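Local structure of BlEst2 (Bacillus licheniformis, 6WPX) at residues 178-190 with 470-482. The protein probably hydrolyses ester bonds as a lipase or esterase, here in its propeptide form, whose C-terminal domain has autoinhibitory effects. Sequence-based numbering, arbitrary orientation.
Sequences SLQTGFMKSFRDQ and SIYVNDKGEKFEN
Phe480 lies against the helix 181-190, with Ser186 CA over one face of its ring, 4.0 Å from the centroid in a CH-pi contact, while Asp189 CB approaches Phe480 CE2 at 3.6 Å. Ser186 lies between the rings of Tyr472 and Phe480: with OG anti to the backbone N (chi1 173°), its hydroxyl is carried to Tyr472 CD2, 3.4 Å away, and its CB also meets Phe480 CG. Phe183 directs its ring edge at the Tyr472 face, a T-shaped pair with planes at 65°. Where the helix starts, Gly182 N donates to Ser470 OG (3.0 Å). Gly182 sits so close to the strand that a beta carbon would clash with the backbone of residues 470-472. One water joins Ser470 OG to OE1 of Gln180, whose NE2 is hydrogen-bonded to Tyr177 O; another links Thr181 OG1, which also bonds Asp155, to Ser470 O and Asn482 N. Lys185 bends at chi2 (83°) and chi4, passing Phe480 CB, so that NZ donates a hydrogen bond to Glu481 O (2.9 Å) from above the carbonyl plane. An alanine here would probably leave Glu481 O without its lysine partner and uncover the flank of Phe480 CB. This interdomain contact docks a C-terminal edge hairpin onto an alpha/beta-hydrolase helix.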
loop_
_atom_site.group_PDB
_atom_site.type_symbol
_atom_site.label_atom_id
_atom_site.label_comp_id
_atom_site.label_asym_id
_atom_site.label_seq_id
_atom_site.Cartn_x
_atom_site.Cartn_y
_atom_site.Cartn_z
ATOM N N SER A 178 -7.857 6.438 3.736
ATOM C CA SER A 178 -8.637 5.249 4.099
ATOM C C SER A 178 -7.849 3.956 3.900
ATOM O O SER A 178 -8.274 2.922 4.395
ATOM C CB SER A 178 -9.962 5.196 3.342
ATOM O OG SER A 178 -9.799 4.840 1.978
ATOM N N LEU A 179 -6.707 4.016 3.192
ATOM C CA LEU A 179 -5.839 2.867 2.929
ATOM C C LEU A 179 -4.779 2.617 4.017
ATOM O O LEU A 179 -4.107 1.585 3.972
ATOM C CB LEU A 179 -5.187 2.983 1.543
ATOM C CG LEU A 179 -6.160 2.900 0.343
ATOM C CD1 LEU A 179 -5.431 3.180 -0.938
ATOM C CD2 LEU A 179 -6.829 1.538 0.276
ATOM N N GLN A 180 -4.631 3.538 4.989
ATOM C CA GLN A 180 -3.682 3.331 6.099
ATOM C C GLN A 180 -4.059 2.034 6.829
ATOM O O GLN A 180 -5.249 1.721 6.957
ATOM C CB GLN A 180 -3.717 4.501 7.083
ATOM C CG GLN A 180 -3.150 5.771 6.479
ATOM C CD GLN A 180 -3.368 6.954 7.370
ATOM O OE1 GLN A 180 -2.494 7.350 8.160
ATOM N NE2 GLN A 180 -4.539 7.572 7.245
ATOM N N THR A 181 -3.058 1.268 7.268
ATOM C CA THR A 181 -3.305 -0.038 7.901
ATOM C C THR A 181 -4.088 0.086 9.207
ATOM O O THR A 181 -4.854 -0.813 9.541
ATOM C CB THR A 181 -2.015 -0.848 8.076
ATOM O OG1 THR A 181 -1.116 -0.114 8.895
ATOM C CG2 THR A 181 -1.364 -1.196 6.762
ATOM N N GLY A 182 -3.895 1.185 9.931
ATOM C CA GLY A 182 -4.632 1.411 11.173
ATOM C C GLY A 182 -6.110 1.590 10.880
ATOM O O GLY A 182 -6.955 1.016 11.564
ATOM N N PHE A 183 -6.422 2.401 9.849
ATOM C CA PHE A 183 -7.796 2.685 9.398
ATOM C C PHE A 183 -8.418 1.396 8.857
ATOM O O PHE A 183 -9.561 1.087 9.178
ATOM C CB PHE A 183 -7.764 3.738 8.272
ATOM C CG PHE A 183 -9.098 4.368 7.960
ATOM C CD1 PHE A 183 -9.996 3.748 7.097
ATOM C CD2 PHE A 183 -9.470 5.581 8.542
ATOM C CE1 PHE A 183 -11.232 4.338 6.805
ATOM C CE2 PHE A 183 -10.701 6.175 8.237
ATOM C CZ PHE A 183 -11.567 5.552 7.356
ATOM N N MET A 184 -7.663 0.638 8.046
ATOM C CA MET A 184 -8.178 -0.616 7.516
ATOM C C MET A 184 -8.363 -1.663 8.595
ATOM O O MET A 184 -9.286 -2.451 8.474
ATOM C CB MET A 184 -7.337 -1.129 6.339
ATOM C CG MET A 184 -7.548 -0.312 5.052
ATOM S SD MET A 184 -9.269 -0.176 4.521
ATOM C CE MET A 184 -9.711 -1.899 4.308
ATOM N N LYS A 185 -7.555 -1.639 9.689
ATOM C CA LYS A 185 -7.741 -2.598 10.795
ATOM C C LYS A 185 -9.116 -2.380 11.438
ATOM O O LYS A 185 -9.834 -3.340 11.709
ATOM C CB LYS A 185 -6.609 -2.486 11.835
ATOM C CG LYS A 185 -6.723 -3.462 13.022
ATOM C CD LYS A 185 -6.183 -4.840 12.704
ATOM C CE LYS A 185 -6.340 -5.828 13.837
ATOM N NZ LYS A 185 -5.256 -5.703 14.840
ATOM N N SER A 186 -9.484 -1.107 11.629
ATOM C CA SER A 186 -10.775 -0.694 12.168
ATOM C C SER A 186 -11.888 -1.070 11.157
ATOM O O SER A 186 -12.889 -1.647 11.562
ATOM C CB SER A 186 -10.761 0.802 12.431
ATOM O OG SER A 186 -12.032 1.298 12.807
ATOM N N PHE A 187 -11.696 -0.793 9.838
ATOM C CA PHE A 187 -12.674 -1.170 8.805
ATOM C C PHE A 187 -12.897 -2.685 8.850
ATOM O O PHE A 187 -14.040 -3.115 8.846
ATOM C CB PHE A 187 -12.239 -0.725 7.390
ATOM C CG PHE A 187 -13.237 -1.107 6.311
ATOM C CD1 PHE A 187 -14.376 -0.336 6.082
ATOM C CD2 PHE A 187 -13.062 -2.266 5.556
ATOM C CE1 PHE A 187 -15.320 -0.719 5.113
ATOM C CE2 PHE A 187 -14.006 -2.649 4.599
ATOM C CZ PHE A 187 -15.115 -1.867 4.367
ATOM N N ARG A 188 -11.812 -3.485 8.960
ATOM C CA ARG A 188 -11.885 -4.950 9.083
ATOM C C ARG A 188 -12.741 -5.334 10.294
ATOM O O ARG A 188 -13.645 -6.165 10.176
ATOM C CB ARG A 188 -10.472 -5.569 9.222
ATOM C CG ARG A 188 -9.625 -5.513 7.947
ATOM C CD ARG A 188 -9.725 -6.770 7.070
ATOM N NE ARG A 188 -11.107 -7.009 6.664
ATOM C CZ ARG A 188 -11.725 -6.369 5.682
ATOM N NH1 ARG A 188 -13.008 -6.582 5.454
ATOM N NH2 ARG A 188 -11.057 -5.526 4.902
ATOM N N ASP A 189 -12.493 -4.684 11.443
ATOM C CA ASP A 189 -13.231 -4.940 12.676
ATOM C C ASP A 189 -14.757 -4.713 12.541
ATOM O O ASP A 189 -15.531 -5.502 13.076
ATOM C CB ASP A 189 -12.648 -4.118 13.827
ATOM C CG ASP A 189 -13.339 -4.389 15.156
ATOM O OD1 ASP A 189 -13.019 -5.415 15.791
ATOM O OD2 ASP A 189 -14.245 -3.609 15.524
ATOM N N GLN A 190 -15.169 -3.646 11.827
ATOM C CA GLN A 190 -16.566 -3.249 11.582
ATOM C C GLN A 190 -17.239 -4.029 10.460
ATOM O O GLN A 190 -18.453 -3.926 10.282
ATOM C CB GLN A 190 -16.607 -1.769 11.167
ATOM C CG GLN A 190 -16.142 -0.752 12.219
ATOM C CD GLN A 190 -16.444 0.640 11.724
ATOM O OE1 GLN A 190 -15.983 1.062 10.652
ATOM N NE2 GLN A 190 -17.289 1.356 12.455
ATOM N N SER A 470 1.062 2.834 12.303
ATOM C CA SER A 470 -0.228 3.350 11.881
ATOM C C SER A 470 -1.269 2.859 12.860
ATOM O O SER A 470 -1.486 1.662 12.974
ATOM C CB SER A 470 -0.560 2.851 10.477
ATOM O OG SER A 470 -1.802 3.370 10.034
ATOM N N ILE A 471 -1.899 3.774 13.581
ATOM C CA ILE A 471 -2.869 3.423 14.628
ATOM C C ILE A 471 -4.140 4.217 14.501
ATOM O O ILE A 471 -4.102 5.440 14.490
ATOM C CB ILE A 471 -2.253 3.578 16.066
ATOM C CG1 ILE A 471 -0.917 2.803 16.203
ATOM C CG2 ILE A 471 -3.260 3.155 17.175
ATOM C CD1 ILE A 471 -0.041 3.166 17.361
ATOM N N TYR A 472 -5.283 3.523 14.465
ATOM C CA TYR A 472 -6.556 4.231 14.465
ATOM C C TYR A 472 -7.121 4.100 15.865
ATOM O O TYR A 472 -7.082 3.017 16.439
ATOM C CB TYR A 472 -7.539 3.676 13.425
ATOM C CG TYR A 472 -8.884 4.369 13.460
ATOM C CD1 TYR A 472 -9.032 5.669 12.986
ATOM C CD2 TYR A 472 -9.999 3.746 14.017
ATOM C CE1 TYR A 472 -10.260 6.325 13.049
ATOM C CE2 TYR A 472 -11.239 4.382 14.057
ATOM C CZ TYR A 472 -11.366 5.669 13.567
ATOM O OH TYR A 472 -12.579 6.308 13.631
ATOM N N VAL A 473 -7.647 5.191 16.414
ATOM C CA VAL A 473 -8.256 5.200 17.748
ATOM C C VAL A 473 -9.675 5.730 17.568
ATOM O O VAL A 473 -9.851 6.833 17.043
ATOM C CB VAL A 473 -7.423 5.990 18.796
ATOM C CG1 VAL A 473 -8.105 5.994 20.170
ATOM C CG2 VAL A 473 -6.010 5.425 18.915
ATOM N N ASN A 474 -10.686 4.906 17.916
ATOM C CA ASN A 474 -12.091 5.280 17.757
ATOM C C ASN A 474 -12.602 6.106 18.944
ATOM O O ASN A 474 -11.835 6.378 19.871
ATOM C CB ASN A 474 -12.978 4.036 17.491
ATOM C CG ASN A 474 -13.063 3.016 18.614
ATOM O OD1 ASN A 474 -12.808 3.291 19.798
ATOM N ND2 ASN A 474 -13.447 1.802 18.264
ATOM N N ASP A 475 -13.899 6.470 18.923
ATOM C CA ASP A 475 -14.597 7.235 19.971
ATOM C C ASP A 475 -14.500 6.600 21.379
ATOM O O ASP A 475 -14.440 7.336 22.361
ATOM C CB ASP A 475 -16.072 7.474 19.577
ATOM C CG ASP A 475 -16.925 6.211 19.465
ATOM O OD1 ASP A 475 -16.702 5.415 18.508
ATOM O OD2 ASP A 475 -17.831 6.028 20.316
ATOM N N LYS A 476 -14.455 5.249 21.469
ATOM C CA LYS A 476 -14.368 4.518 22.741
ATOM C C LYS A 476 -12.936 4.394 23.284
ATOM O O LYS A 476 -12.745 3.926 24.409
ATOM C CB LYS A 476 -15.031 3.135 22.631
ATOM C CG LYS A 476 -16.558 3.177 22.624
ATOM C CD LYS A 476 -17.175 1.781 22.581
ATOM C CE LYS A 476 -17.514 1.329 21.180
ATOM N NZ LYS A 476 -18.050 -0.058 21.164
ATOM N N GLY A 477 -11.953 4.823 22.496
ATOM C CA GLY A 477 -10.546 4.754 22.875
ATOM C C GLY A 477 -9.889 3.441 22.498
ATOM O O GLY A 477 -8.763 3.175 22.928
ATOM N N GLU A 478 -10.591 2.607 21.695
ATOM C CA GLU A 478 -10.073 1.326 21.201
ATOM C C GLU A 478 -9.033 1.620 20.122
ATOM O O GLU A 478 -9.303 2.414 19.220
ATOM C CB GLU A 478 -11.190 0.470 20.591
ATOM C CG GLU A 478 -12.204 -0.079 21.579
ATOM C CD GLU A 478 -13.381 -0.765 20.910
ATOM O OE1 GLU A 478 -13.153 -1.727 20.143
ATOM O OE2 GLU A 478 -14.535 -0.342 21.153
ATOM N N LYS A 479 -7.849 0.979 20.229
ATOM C CA LYS A 479 -6.710 1.131 19.316
ATOM C C LYS A 479 -6.710 0.010 18.262
ATOM O O LYS A 479 -6.844 -1.170 18.603
ATOM C CB LYS A 479 -5.372 1.106 20.087
ATOM C CG LYS A 479 -5.334 1.950 21.357
ATOM C CD LYS A 479 -4.217 1.487 22.316
ATOM C CE LYS A 479 -3.132 2.504 22.366
ATOM N NZ LYS A 479 -2.182 2.231 23.474
ATOM N N PHE A 480 -6.503 0.397 16.993
ATOM C CA PHE A 480 -6.447 -0.491 15.840
ATOM C C PHE A 480 -5.115 -0.328 15.144
ATOM O O PHE A 480 -4.773 0.760 14.648
ATOM C CB PHE A 480 -7.630 -0.246 14.883
ATOM C CG PHE A 480 -8.967 -0.464 15.532
ATOM C CD1 PHE A 480 -9.594 0.559 16.225
ATOM C CD2 PHE A 480 -9.596 -1.704 15.469
ATOM C CE1 PHE A 480 -10.829 0.344 16.847
ATOM C CE2 PHE A 480 -10.830 -1.911 16.084
ATOM C CZ PHE A 480 -11.444 -0.886 16.757
ATOM N N GLU A 481 -4.324 -1.396 15.197
ATOM C CA GLU A 481 -2.991 -1.453 14.618
ATOM C C GLU A 481 -2.763 -2.850 14.132
ATOM O O GLU A 481 -3.005 -3.815 14.870
ATOM C CB GLU A 481 -1.920 -1.069 15.645
ATOM C CG GLU A 481 -0.548 -0.859 15.029
ATOM C CD GLU A 481 0.535 -0.472 16.016
ATOM O OE1 GLU A 481 0.228 -0.361 17.223
ATOM O OE2 GLU A 481 1.697 -0.294 15.589
ATOM N N ASN A 482 -2.289 -2.957 12.894
ATOM C CA ASN A 482 -2.032 -4.246 12.264
ATOM C C ASN A 482 -0.651 -4.784 12.634
ATOM O O ASN A 482 0.313 -4.026 12.677
ATOM C CB ASN A 482 -2.191 -4.129 10.751
ATOM C CG ASN A 482 -2.471 -5.428 10.045
ATOM O OD1 ASN A 482 -2.796 -6.461 10.648
ATOM N ND2 ASN A 482 -2.379 -5.392 8.731
HETATM O O HOH W 1 -1.098 5.955 9.871
HETATM O O HOH W 2 -1.050 -0.582 11.485
#